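Long-range contacts in beta-galactosidase (Geobacillus stearothermophilus, PDB 4OIF), which probably hydrolyses terminal non-reducing beta-D-galactose residues of beta-D-galactosides, as a zinc-containing member of glycoside hydrolase family 42: residues 557-568 with 574-584; 347-357 with 398-409. All blocks are in the same frame, centred on the assembly; numbering follows the deposited sequence.

The two contacts lie far apart, their centres about 45 Å from each other, and share no element. Contact 2 is wholly buried: it joins helix 341-351 and the last barrel strand, 356-359, to the end of helix 386-399 and the chain that leaves it, chiefly by methyl and sulfur packing, with a carboxylate and a guanidinium gripping backbone atoms. Contact 1 sits toward the periphery, within the trimerisation domain, and is partly buried. It pairs strands 565-570 and 579-586 of one hairpin, so backbone hydrogen bonds dominate, with one side-chain bond and an apolar patch beside them; there Phe574 also packs on Arg386 of a second subunit.

Contact 1 (557-568 with 574-584); sequences TVIKIHAATVEG and FYADTPAVTSN
Glu567 has CG anti to its own carbonyl carbon (chi1 -53°) and a bend at chi2, which carry the carboxylate past Val581 to Ser583, whose OG stands between its backbone N and carbonyl carbon (chi1 73°). Ser583 OG donates to Glu567 OE2 at 2.6 Å, on the anti lone pair of that oxygen, while OE1 forms a salt bridge with Arg546; the carboxylate is thus held at both oxygens. The strands that carry these two residues run antiparallel. Thr565 and Ser583 exchange two backbone bonds, the one from Thr565 N to Ser583 O measuring 2.8 Å. The register then slips by one residue: Val581 O accepts from both Glu567 N and Gly568 N. Gly568 O in turn takes Ala580 N at 2.7 Å and Val581 N at 3.0 Å, both from the same face of its carbonyl plane.

Apolar groups gather around Pro579. Ile561 CG1 lies 3.5 Å from Pro579 CG, and Val566 applies both methyls to the same ring, Val566 CG2 lying 3.8 Å from Pro579 CG. Ile561 CD1 also meets Thr582 CG2 tip to tip. Farther along, a water bridges the two segments: it accepts from Ile559 N and donates to Pro579 O, 2.6 Å away, and to Thr578 OG1. Val558 CG2 rests against Tyr575, whose hydroxyl is bound to Asp533. Two consecutive classic beta bulges, with Val581 and then Gly568 as the single residue opposite a pair, mark this as a bulged antiparallel beta hairpin in the mixed sheet of the trimerisation domain.

Contact 2 (347-357 with 398-409); sequences MQMIAHGSDSI and LKKMSGIVGTNR
Arg409 reaches across to the end of helix 341-351 and meets the carbonyl of Ala351. From CB, CG lies between the backbone N and the carbonyl carbon; Arg409 CD then passes 3.9 Å from both His352 O and Ala351 O, and a bend at chi3 (-68°) turns the guanidinium toward the helix. At the tip Arg409 NH1 donates to Ala351 O at 3.0 Å, with the oxygen close to the guanidinium plane, and lies 3.5 Å from His352 CA. The His352 ring is itself bonded to Asp308.

Asp355 grips the turn 404-407: its OD2 accepts Gly406 N at 2.9 Å on the syn side, 33° out of the carboxylate plane, and OD1 takes a weak bond from the same N-H and a salt bridge from Arg633. With an alanine in place of Asp355, Gly406 N and the Arg633 guanidinium would probably lose their shared carboxylate partner. The apolar part is made by Ile350, whose CG2 touches Met401 CE at 3.7 Å and Ile404 CG2 at 3.9 Å, while the Leu398 side chain crosses that of Ile357 at about a right angle, CD1 against CG1. Gly353, with positive phi, closes the helix in a Schellman motif, here at the last helix-to-strand turn of the TIM barrel.

Contact 1 (557-568 with 574-584)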
loop_
_atom_site.group_PDB
_atom_site.type_symbol
_atom_site.label_atom_id
_atom_site.label_comp_id
_atom_site.label_asym_id
_atom_site.label_seq_id
_atom_site.Cartn_x
_atom_site.Cartn_y
_atom_site.Cartn_z
ATOM N N THR A 557 5.513 -3.469 31.905
ATOM C CA THR A 557 4.689 -4.434 32.611
ATOM C C THR A 557 4.477 -4.026 34.060
ATOM O O THR A 557 5.439 -3.816 34.793
ATOM C CB THR A 557 5.312 -5.846 32.573
ATOM O OG1 THR A 557 5.686 -6.180 31.224
ATOM C CG2 THR A 557 4.314 -6.869 33.094
ATOM N N VAL A 558 3.223 -3.910 34.483
ATOM C CA VAL A 558 2.959 -3.671 35.897
ATOM C C VAL A 558 3.177 -4.993 36.637
ATOM O O VAL A 558 2.700 -6.040 36.203
ATOM C CB VAL A 558 1.533 -3.125 36.145
ATOM C CG1 VAL A 558 1.283 -2.941 37.640
ATOM C CG2 VAL A 558 1.331 -1.790 35.427
ATOM N N ILE A 559 3.907 -4.950 37.745
ATOM C CA ILE A 559 4.337 -6.170 38.430
ATOM C C ILE A 559 3.934 -6.256 39.908
ATOM O O ILE A 559 4.098 -5.309 40.677
ATOM C CB ILE A 559 5.866 -6.310 38.334
ATOM C CG1 ILE A 559 6.271 -6.630 36.892
ATOM C CG2 ILE A 559 6.387 -7.365 39.304
ATOM C CD1 ILE A 559 7.725 -6.298 36.596
ATOM N N LYS A 560 3.407 -7.410 40.290
ATOM C CA LYS A 560 3.111 -7.726 41.683
ATOM C C LYS A 560 4.239 -8.563 42.310
ATOM O O LYS A 560 4.523 -9.672 41.852
ATOM C CB LYS A 560 1.780 -8.477 41.763
ATOM C CG LYS A 560 1.318 -8.857 43.161
ATOM C CD LYS A 560 0.095 -9.764 43.059
ATOM C CE LYS A 560 -0.722 -9.811 44.337
ATOM N NZ LYS A 560 -2.012 -10.521 44.082
ATOM N N ILE A 561 4.872 -8.038 43.358
ATOM C CA ILE A 561 6.010 -8.710 44.001
ATOM C C ILE A 561 5.608 -9.725 45.064
ATOM O O ILE A 561 4.717 -9.477 45.870
ATOM C CB ILE A 561 6.962 -7.691 44.672
ATOM C CG1 ILE A 561 7.566 -6.761 43.626
ATOM C CG2 ILE A 561 8.060 -8.399 45.455
ATOM C CD1 ILE A 561 8.256 -7.484 42.520
ATOM N N HIS A 562 6.285 -10.866 45.061
ATOM C CA HIS A 562 6.148 -11.848 46.127
ATOM C C HIS A 562 7.473 -12.013 46.870
ATOM O O HIS A 562 7.842 -11.166 47.675
ATOM C CB HIS A 562 5.666 -13.179 45.555
ATOM C CG HIS A 562 4.318 -13.091 44.914
ATOM N ND1 HIS A 562 3.193 -12.699 45.609
ATOM C CD2 HIS A 562 3.914 -13.322 43.643
ATOM C CE1 HIS A 562 2.152 -12.702 44.795
ATOM N NE2 HIS A 562 2.562 -13.078 43.597
ATOM N N ALA A 563 8.197 -13.091 46.581
ATOM C CA ALA A 563 9.499 -13.328 47.197
ATOM C C ALA A 563 10.640 -12.537 46.538
ATOM O O ALA A 563 11.721 -12.386 47.118
ATOM C CB ALA A 563 9.815 -14.809 47.167
ATOM N N ALA A 564 10.397 -12.021 45.338
ATOM C CA ALA A 564 11.469 -11.464 44.516
ATOM C C ALA A 564 12.042 -10.156 45.053
ATOM O O ALA A 564 11.391 -9.417 45.776
ATOM C CB ALA A 564 10.980 -11.259 43.091
ATOM N N THR A 565 13.280 -9.886 44.675
ATOM C CA THR A 565 13.956 -8.647 45.021
ATOM C C THR A 565 13.715 -7.642 43.901
ATOM O O THR A 565 13.830 -7.985 42.718
ATOM C CB THR A 565 15.475 -8.880 45.219
ATOM O OG1 THR A 565 15.674 -9.848 46.252
ATOM C CG2 THR A 565 16.191 -7.612 45.582
ATOM N N VAL A 566 13.364 -6.415 44.258
ATOM C CA VAL A 566 13.178 -5.384 43.254
ATOM C C VAL A 566 14.518 -4.797 42.856
ATOM O O VAL A 566 15.200 -4.207 43.682
ATOM C CB VAL A 566 12.273 -4.269 43.752
ATOM C CG1 VAL A 566 12.160 -3.182 42.694
ATOM C CG2 VAL A 566 10.904 -4.835 44.112
ATOM N N GLU A 567 14.896 -4.973 41.592
ATOM C CA GLU A 567 16.189 -4.510 41.100
ATOM C C GLU A 567 16.087 -3.185 40.379
ATOM O O GLU A 567 17.029 -2.402 40.360
ATOM C CB GLU A 567 16.796 -5.547 40.168
ATOM C CG GLU A 567 16.876 -6.922 40.770
ATOM C CD GLU A 567 18.017 -7.051 41.748
ATOM O OE1 GLU A 567 18.685 -6.036 42.027
ATOM O OE2 GLU A 567 18.253 -8.170 42.239
ATOM N N GLY A 568 14.939 -2.931 39.772
ATOM C CA GLY A 568 14.756 -1.672 39.078
ATOM C C GLY A 568 13.307 -1.276 39.107
ATOM O O GLY A 568 12.434 -2.151 39.196
ATOM N N PHE A 574 1.566 6.135 35.426
ATOM C CA PHE A 574 0.796 5.811 36.625
ATOM C C PHE A 574 1.439 4.707 37.457
ATOM O O PHE A 574 1.125 4.579 38.634
ATOM C CB PHE A 574 -0.666 5.440 36.270
ATOM C CG PHE A 574 -0.838 4.090 35.613
ATOM C CD1 PHE A 574 -0.756 3.959 34.227
ATOM C CD2 PHE A 574 -1.142 2.965 36.371
ATOM C CE1 PHE A 574 -0.936 2.721 33.607
ATOM C CE2 PHE A 574 -1.329 1.713 35.765
ATOM C CZ PHE A 574 -1.215 1.592 34.379
ATOM N N TYR A 575 2.336 3.923 36.863
ATOM C CA TYR A 575 3.019 2.880 37.612
ATOM C C TYR A 575 4.432 3.300 38.008
ATOM O O TYR A 575 5.299 2.453 38.261
ATOM C CB TYR A 575 3.064 1.579 36.811
ATOM C CG TYR A 575 3.308 1.744 35.324
ATOM C CD1 TYR A 575 2.246 1.949 34.450
ATOM C CD2 TYR A 575 4.594 1.670 34.792
ATOM C CE1 TYR A 575 2.450 2.087 33.101
ATOM C CE2 TYR A 575 4.812 1.816 33.444
ATOM C CZ TYR A 575 3.725 2.018 32.597
ATOM O OH TYR A 575 3.910 2.160 31.237
ATOM N N ALA A 576 4.658 4.610 38.058
ATOM C CA ALA A 576 5.936 5.147 38.507
ATOM C C ALA A 576 6.316 4.627 39.900
ATOM O O ALA A 576 5.454 4.434 40.757
ATOM C CB ALA A 576 5.897 6.650 38.499
ATOM N N ASP A 577 7.613 4.376 40.074
ATOM C CA ASP A 577 8.196 3.884 41.327
ATOM C C ASP A 577 7.705 2.496 41.710
ATOM O O ASP A 577 7.834 2.088 42.856
ATOM C CB ASP A 577 7.924 4.861 42.476
ATOM C CG ASP A 577 8.489 6.239 42.207
ATOM O OD1 ASP A 577 9.587 6.344 41.618
ATOM O OD2 ASP A 577 7.833 7.225 42.581
ATOM N N THR A 578 7.149 1.761 40.749
ATOM C CA THR A 578 6.772 0.362 40.986
ATOM C C THR A 578 7.832 -0.504 40.292
ATOM O O THR A 578 8.579 0.008 39.475
ATOM C CB THR A 578 5.338 0.050 40.471
ATOM O OG1 THR A 578 5.259 0.299 39.066
ATOM C CG2 THR A 578 4.313 0.904 41.188
ATOM N N PRO A 579 7.921 -1.804 40.623
ATOM C CA PRO A 579 9.009 -2.626 40.076
ATOM C C PRO A 579 8.967 -2.857 38.566
ATOM O O PRO A 579 7.924 -3.198 38.006
ATOM C CB PRO A 579 8.827 -3.972 40.792
ATOM C CG PRO A 579 7.993 -3.682 41.960
ATOM C CD PRO A 579 7.095 -2.571 41.566
ATOM N N ALA A 580 10.123 -2.712 37.929
ATOM C CA ALA A 580 10.290 -3.023 36.516
ATOM C C ALA A 580 11.251 -4.212 36.317
ATOM O O ALA A 580 11.077 -5.017 35.398
ATOM C CB ALA A 580 10.792 -1.811 35.777
ATOM N N VAL A 581 12.270 -4.323 37.165
ATOM C CA VAL A 581 13.213 -5.432 37.033
ATOM C C VAL A 581 13.363 -6.181 38.341
ATOM O O VAL A 581 13.603 -5.567 39.383
ATOM C CB VAL A 581 14.599 -4.958 36.583
ATOM C CG1 VAL A 581 15.563 -6.138 36.525
ATOM C CG2 VAL A 581 14.510 -4.297 35.234
ATOM N N THR A 582 13.212 -7.504 38.283
ATOM C CA THR A 582 13.223 -8.330 39.493
ATOM C C THR A 582 14.162 -9.534 39.387
ATOM O O THR A 582 14.451 -10.020 38.293
ATOM C CB THR A 582 11.809 -8.863 39.840
ATOM O OG1 THR A 582 11.412 -9.847 38.877
ATOM C CG2 THR A 582 10.799 -7.749 39.852
ATOM N N SER A 583 14.632 -10.004 40.541
ATOM C CA SER A 583 15.437 -11.224 40.629
ATOM C C SER A 583 14.915 -12.092 41.755
ATOM O O SER A 583 14.388 -11.590 42.742
ATOM C CB SER A 583 16.919 -10.910 40.870
ATOM O OG SER A 583 17.127 -10.463 42.197
ATOM N N ASN A 584 15.088 -13.395 41.622
ATOM C CA ASN A 584 14.559 -14.292 42.623
ATOM C C ASN A 584 15.285 -15.632 42.681
ATOM O O ASN A 584 15.417 -16.326 41.677
ATOM C CB ASN A 584 13.078 -14.508 42.356
ATOM C CG ASN A 584 12.399 -15.232 43.469
ATOM O OD1 ASN A 584 12.332 -14.732 44.590
ATOM N ND2 ASN A 584 11.864 -16.406 43.171
HETATM O O HOH W 1 5.356 -2.704 38.325
#

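Contact 2 (347-357 with 398-409)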
loop_
_atom_site.group_PDB
_atom_site.type_symbol
_atom_site.label_atom_id
_atom_site.label_comp_id
_atom_site.label_asym_id
_atom_site.label_seq_id
_atom_site.Cartn_x
_atom_site.Cartn_y
_atom_site.Cartn_z
ATOM N N MET A 347 34.622 -15.698 6.535
ATOM C CA MET A 347 35.292 -16.081 7.771
ATOM C C MET A 347 34.308 -16.077 8.940
ATOM O O MET A 347 34.380 -16.953 9.809
ATOM C CB MET A 347 36.471 -15.157 8.063
ATOM C CG MET A 347 37.572 -15.256 7.022
ATOM S SD MET A 347 38.288 -16.908 6.934
ATOM C CE MET A 347 38.064 -17.272 5.202
ATOM N N GLN A 348 33.386 -15.110 8.955
ATOM C CA GLN A 348 32.387 -15.064 10.019
ATOM C C GLN A 348 31.524 -16.313 9.986
ATOM O O GLN A 348 31.161 -16.872 11.033
ATOM C CB GLN A 348 31.499 -13.831 9.911
ATOM C CG GLN A 348 30.540 -13.731 11.088
ATOM C CD GLN A 348 29.447 -12.696 10.910
ATOM O OE1 GLN A 348 29.065 -12.350 9.785
ATOM N NE2 GLN A 348 28.922 -12.202 12.032
ATOM N N MET A 349 31.201 -16.750 8.774
ATOM C CA MET A 349 30.414 -17.961 8.617
ATOM C C MET A 349 31.143 -19.158 9.203
ATOM O O MET A 349 30.543 -19.942 9.951
ATOM C CB MET A 349 30.080 -18.195 7.148
ATOM C CG MET A 349 28.930 -17.333 6.665
ATOM S SD MET A 349 27.384 -17.800 7.458
ATOM C CE MET A 349 26.327 -16.456 6.926
ATOM N N ILE A 350 32.429 -19.300 8.884
ATOM C CA ILE A 350 33.194 -20.412 9.460
ATOM C C ILE A 350 33.297 -20.295 10.994
ATOM O O ILE A 350 33.279 -21.290 11.715
ATOM C CB ILE A 350 34.615 -20.493 8.846
ATOM C CG1 ILE A 350 34.522 -20.601 7.319
ATOM C CG2 ILE A 350 35.428 -21.672 9.434
ATOM C CD1 ILE A 350 33.758 -21.816 6.846
ATOM N N ALA A 351 33.386 -19.072 11.491
ATOM C CA ALA A 351 33.618 -18.849 12.907
ATOM C C ALA A 351 32.416 -19.262 13.772
ATOM O O ALA A 351 32.586 -19.669 14.922
ATOM C CB ALA A 351 33.970 -17.394 13.149
ATOM N N HIS A 352 31.210 -19.154 13.223
ATOM C CA HIS A 352 30.009 -19.483 13.974
ATOM C C HIS A 352 29.558 -20.908 13.702
ATOM O O HIS A 352 28.509 -21.319 14.179
ATOM C CB HIS A 352 28.877 -18.504 13.653
ATOM C CG HIS A 352 29.000 -17.182 14.350
ATOM N ND1 HIS A 352 28.335 -16.893 15.522
ATOM C CD2 HIS A 352 29.716 -16.074 14.042
ATOM C CE1 HIS A 352 28.638 -15.666 15.906
ATOM N NE2 HIS A 352 29.473 -15.145 15.024
ATOM N N GLY A 353 30.360 -21.671 12.957
ATOM C CA GLY A 353 30.137 -23.102 12.859
ATOM C C GLY A 353 30.036 -23.761 11.490
ATOM O O GLY A 353 29.991 -24.987 11.399
ATOM N N SER A 354 30.013 -22.980 10.419
ATOM C CA SER A 354 29.902 -23.572 9.083
ATOM C C SER A 354 31.157 -24.339 8.651
ATOM O O SER A 354 32.283 -23.876 8.855
ATOM C CB SER A 354 29.598 -22.489 8.050
ATOM O OG SER A 354 29.485 -23.041 6.753
ATOM N N ASP A 355 30.959 -25.514 8.057
ATOM C CA ASP A 355 32.055 -26.250 7.421
ATOM C C ASP A 355 32.040 -26.076 5.902
ATOM O O ASP A 355 32.591 -26.899 5.168
ATOM C CB ASP A 355 32.001 -27.740 7.777
ATOM C CG ASP A 355 32.537 -28.021 9.169
ATOM O OD1 ASP A 355 33.240 -27.151 9.730
ATOM O OD2 ASP A 355 32.262 -29.115 9.706
ATOM N N SER A 356 31.430 -24.994 5.430
ATOM C CA SER A 356 31.431 -24.691 4.001
ATOM C C SER A 356 31.260 -23.205 3.718
ATOM O O SER A 356 30.691 -22.474 4.522
ATOM C CB SER A 356 30.324 -25.464 3.283
ATOM O OG SER A 356 29.046 -25.019 3.700
ATOM N N ILE A 357 31.782 -22.779 2.573
ATOM C CA ILE A 357 31.425 -21.523 1.941
ATOM C C ILE A 357 30.915 -21.836 0.524
ATOM O O ILE A 357 31.679 -22.183 -0.405
ATOM C CB ILE A 357 32.606 -20.526 1.895
ATOM C CG1 ILE A 357 33.104 -20.201 3.313
ATOM C CG2 ILE A 357 32.185 -19.258 1.184
ATOM C CD1 ILE A 357 32.093 -19.483 4.199
ATOM N N LEU A 398 40.691 -21.051 2.814
ATOM C CA LEU A 398 39.982 -22.234 3.293
ATOM C C LEU A 398 40.837 -23.484 3.171
ATOM O O LEU A 398 40.739 -24.393 3.987
ATOM C CB LEU A 398 38.672 -22.438 2.528
ATOM C CG LEU A 398 37.565 -21.388 2.647
ATOM C CD1 LEU A 398 36.374 -21.793 1.773
ATOM C CD2 LEU A 398 37.133 -21.154 4.108
ATOM N N LYS A 399 41.673 -23.540 2.143
ATOM C CA LYS A 399 42.553 -24.694 2.011
ATOM C C LYS A 399 43.483 -24.856 3.217
ATOM O O LYS A 399 43.895 -25.966 3.539
ATOM C CB LYS A 399 43.355 -24.601 0.714
ATOM C CG LYS A 399 42.476 -24.836 -0.503
ATOM C CD LYS A 399 43.212 -24.747 -1.828
ATOM C CE LYS A 399 42.312 -25.273 -2.948
ATOM N NZ LYS A 399 42.881 -25.106 -4.318
ATOM N N LYS A 400 43.794 -23.759 3.904
ATOM C CA LYS A 400 44.655 -23.833 5.084
ATOM C C LYS A 400 43.864 -24.062 6.362
ATOM O O LYS A 400 44.423 -23.958 7.452
ATOM C CB LYS A 400 45.483 -22.555 5.252
ATOM C CG LYS A 400 46.261 -22.115 4.026
ATOM C CD LYS A 400 46.971 -20.789 4.286
ATOM C CE LYS A 400 47.640 -20.241 3.025
ATOM N NZ LYS A 400 48.314 -18.930 3.279
ATOM N N MET A 401 42.577 -24.381 6.241
ATOM C CA MET A 401 41.704 -24.409 7.417
ATOM C C MET A 401 41.028 -25.756 7.690
ATOM O O MET A 401 40.024 -25.818 8.394
ATOM C CB MET A 401 40.637 -23.304 7.281
ATOM C CG MET A 401 41.185 -21.896 7.525
ATOM S SD MET A 401 40.109 -20.555 6.985
ATOM C CE MET A 401 38.754 -20.661 8.152
ATOM N N SER A 402 41.584 -26.842 7.166
ATOM C CA SER A 402 40.908 -28.131 7.260
ATOM C C SER A 402 40.777 -28.655 8.689
ATOM O O SER A 402 39.964 -29.533 8.956
ATOM C CB SER A 402 41.634 -29.161 6.402
ATOM O OG SER A 402 42.987 -29.251 6.785
ATOM N N GLY A 403 41.571 -28.120 9.607
ATOM C CA GLY A 403 41.517 -28.541 10.997
ATOM C C GLY A 403 40.278 -28.042 11.718
ATOM O O GLY A 403 39.869 -28.581 12.749
ATOM N N ILE A 404 39.672 -27.001 11.163
ATOM C CA ILE A 404 38.461 -26.450 11.732
ATOM C C ILE A 404 37.256 -27.350 11.397
ATOM O O ILE A 404 36.265 -27.410 12.148
ATOM C CB ILE A 404 38.259 -25.017 11.231
ATOM C CG1 ILE A 404 39.478 -24.173 11.621
ATOM C CG2 ILE A 404 36.989 -24.411 11.801
ATOM C CD1 ILE A 404 39.640 -22.892 10.801
ATOM N N VAL A 405 37.365 -28.076 10.288
ATOM C CA VAL A 405 36.290 -28.960 9.847
ATOM C C VAL A 405 35.856 -29.930 10.946
ATOM O O VAL A 405 36.670 -30.666 11.511
ATOM C CB VAL A 405 36.698 -29.768 8.597
ATOM C CG1 VAL A 405 35.614 -30.781 8.237
ATOM C CG2 VAL A 405 36.963 -28.829 7.435
ATOM N N GLY A 406 34.567 -29.909 11.257
ATOM C CA GLY A 406 34.009 -30.801 12.254
ATOM C C GLY A 406 34.154 -30.329 13.687
ATOM O O GLY A 406 33.621 -30.963 14.594
ATOM N N THR A 407 34.873 -29.233 13.911
ATOM C CA THR A 407 34.973 -28.701 15.270
ATOM C C THR A 407 33.657 -28.071 15.722
ATOM O O THR A 407 32.947 -27.427 14.933
ATOM C CB THR A 407 36.090 -27.643 15.407
ATOM O OG1 THR A 407 35.866 -26.580 14.466
ATOM C CG2 THR A 407 37.459 -28.273 15.168
ATOM N N ASN A 408 33.350 -28.251 16.999
ATOM C CA ASN A 408 32.167 -27.653 17.605
ATOM C C ASN A 408 32.525 -26.441 18.457
ATOM O O ASN A 408 33.668 -25.964 18.423
ATOM C CB ASN A 408 31.423 -28.699 18.433
ATOM C CG ASN A 408 30.875 -29.836 17.570
ATOM O OD1 ASN A 408 29.888 -29.663 16.842
ATOM N ND2 ASN A 408 31.518 -31.001 17.640
ATOM N N ARG A 409 31.552 -25.926 19.204
ATOM C CA ARG A 409 31.776 -24.710 19.983
ATOM C C ARG A 409 30.725 -24.532 21.064
ATOM O O ARG A 409 29.803 -23.719 20.925
ATOM C CB ARG A 409 31.795 -23.478 19.082
ATOM C CG ARG A 409 30.809 -23.508 17.919
ATOM C CD ARG A 409 30.676 -22.125 17.321
ATOM N NE ARG A 409 30.012 -21.231 18.263
ATOM C CZ ARG A 409 30.131 -19.911 18.255
ATOM N NH1 ARG A 409 30.906 -19.322 17.357
ATOM N NH2 ARG A 409 29.475 -19.180 19.149
HETATM O O HOH W 2 30.355 -26.180 14.640
#